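Putative glutathionylspermidine synthase (Methylobacillus flagellatus, PDB 3N6X) probably acts as an ATP-dependent ligase of the circularly permuted ATP-grasp type, possibly joining glutathione to spermidine. Local coordinates at residues 24-29 with 189-194. Numbering follows the deposited sequence.
Sequences YAEYAA and RRYPVA
Tyr191, Glu26 and Arg190 carry the contact between the first turn of helix 25-33 and the C-terminal end of helix 185-190. Tyr191, the first residue to leave that helix, sends its phenol to the start of the other one. Tyr191 OH accepts a hydrogen bond from Tyr27 N, 2.9 Å away and well bent at 130°, with the nitrogen at the ring edge. The same hydroxyl hydrogen-bonds to Ile23 O, so it joins a carbonyl just before helix 25-33 to an amide of its first turn. Glu26 CB lies 3.6 Å from Tyr191 CZ, while Trp470 meets the ring from elsewhere in the chain.

Next to the phenol, the side chains of Glu26 and Arg190 cross at about a right angle. With CG anti to the backbone N (chi1 -162°) and a bend at chi2, Glu26 brings its CG to 3.5 Å from Arg190 CB and turns its carboxylate to the guanidinium edge. The grip is side-on and converges on one oxygen: Glu26 OE2 accepts from Arg190 NE at 2.7 Å and from Arg190 NH2 at 2.9 Å, both bonds near the guanidinium plane. Ala29 CB packs against Arg190 NH2. Were Arg190 cut back to an alanine, Glu26 OE2 would probably lose its charged mate, leaving the carboxylate freer to turn. Two linkages of different kind thus sit side by side: a partly exposed ion pair, whose two N-H donors on one oxygen fix the carboxylate, and a buried phenol hydroxyl held between the Ile23 carbonyl and the Tyr27 amide.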
# COMPACT_ATOMS: atom_id res chain seq x y z
N TYR A 24 5.21 -20.75 14.40
CA TYR A 24 6.49 -20.20 14.85
C TYR A 24 7.39 -21.22 15.61
O TYR A 24 8.48 -20.85 16.06
CB TYR A 24 6.25 -18.97 15.71
CG TYR A 24 6.18 -17.68 14.93
CD1 TYR A 24 7.33 -16.97 14.61
CD2 TYR A 24 4.95 -17.13 14.56
CE1 TYR A 24 7.27 -15.75 13.93
CE2 TYR A 24 4.88 -15.92 13.87
CZ TYR A 24 6.04 -15.24 13.55
OH TYR A 24 5.98 -14.05 12.88
N ALA A 25 6.92 -22.48 15.78
CA ALA A 25 7.66 -23.53 16.52
C ALA A 25 9.05 -23.76 15.93
O ALA A 25 10.05 -23.69 16.66
CB ALA A 25 6.86 -24.83 16.52
N GLU A 26 9.12 -23.96 14.59
CA GLU A 26 10.37 -24.17 13.87
C GLU A 26 11.32 -22.97 14.00
O GLU A 26 12.54 -23.17 14.08
CB GLU A 26 10.10 -24.51 12.40
CG GLU A 26 11.28 -25.15 11.70
CD GLU A 26 11.66 -26.53 12.20
OE1 GLU A 26 10.78 -27.43 12.18
OE2 GLU A 26 12.83 -26.72 12.59
N TYR A 27 10.78 -21.74 14.05
CA TYR A 27 11.61 -20.54 14.21
C TYR A 27 12.19 -20.49 15.62
O TYR A 27 13.36 -20.13 15.79
CB TYR A 27 10.83 -19.25 13.89
CG TYR A 27 11.68 -18.00 13.99
CD1 TYR A 27 12.47 -17.58 12.92
CD2 TYR A 27 11.74 -17.26 15.17
CE1 TYR A 27 13.29 -16.45 13.03
CE2 TYR A 27 12.56 -16.14 15.29
CZ TYR A 27 13.33 -15.74 14.21
OH TYR A 27 14.16 -14.63 14.31
N ALA A 28 11.39 -20.88 16.63
CA ALA A 28 11.82 -20.92 18.04
C ALA A 28 12.95 -21.94 18.22
O ALA A 28 13.94 -21.66 18.91
CB ALA A 28 10.64 -21.28 18.93
N ALA A 29 12.83 -23.12 17.55
CA ALA A 29 13.85 -24.17 17.56
C ALA A 29 15.16 -23.64 16.98
O ALA A 29 16.18 -23.65 17.68
CB ALA A 29 13.37 -25.37 16.74
N ARG A 189 15.37 -23.36 4.72
CA ARG A 189 15.35 -24.81 4.53
C ARG A 189 14.28 -25.41 5.45
O ARG A 189 13.59 -26.35 5.07
CB ARG A 189 16.74 -25.41 4.83
CG ARG A 189 16.91 -26.89 4.47
CD ARG A 189 18.29 -27.43 4.87
NE ARG A 189 18.52 -27.29 6.31
CZ ARG A 189 19.56 -26.65 6.84
NH1 ARG A 189 20.50 -26.13 6.06
NH2 ARG A 189 19.67 -26.54 8.16
N ARG A 190 14.11 -24.81 6.66
CA ARG A 190 13.14 -25.25 7.69
C ARG A 190 11.70 -24.83 7.42
O ARG A 190 10.78 -25.46 7.93
CB ARG A 190 13.58 -24.78 9.08
CG ARG A 190 14.99 -25.25 9.47
CD ARG A 190 15.49 -24.58 10.73
NE ARG A 190 15.06 -25.32 11.92
CZ ARG A 190 15.87 -25.66 12.91
NH1 ARG A 190 17.15 -25.32 12.88
NH2 ARG A 190 15.40 -26.34 13.95
N TYR A 191 11.48 -23.73 6.63
CA TYR A 191 10.14 -23.25 6.29
C TYR A 191 9.89 -23.29 4.78
O TYR A 191 10.75 -22.87 4.00
CB TYR A 191 9.93 -21.82 6.79
CG TYR A 191 9.57 -21.72 8.26
CD1 TYR A 191 8.25 -21.77 8.68
CD2 TYR A 191 10.56 -21.48 9.21
CE1 TYR A 191 7.91 -21.63 10.02
CE2 TYR A 191 10.23 -21.32 10.56
CZ TYR A 191 8.90 -21.40 10.96
OH TYR A 191 8.58 -21.25 12.29
N PRO A 192 8.67 -23.72 4.35
CA PRO A 192 8.35 -23.68 2.91
C PRO A 192 7.87 -22.28 2.49
O PRO A 192 6.67 -22.07 2.25
CB PRO A 192 7.24 -24.74 2.77
CG PRO A 192 6.55 -24.73 4.10
CD PRO A 192 7.52 -24.21 5.15
N VAL A 193 8.81 -21.31 2.42
CA VAL A 193 8.50 -19.91 2.11
C VAL A 193 8.26 -19.69 0.62
O VAL A 193 9.11 -20.04 -0.20
CB VAL A 193 9.56 -18.93 2.69
CG1 VAL A 193 9.15 -17.46 2.46
CG2 VAL A 193 9.79 -19.19 4.18
N ALA A 194 7.08 -19.12 0.25
CA ALA A 194 6.76 -18.82 -1.15
C ALA A 194 7.64 -17.66 -1.65
O ALA A 194 7.92 -16.73 -0.89
CB ALA A 194 5.29 -18.46 -1.29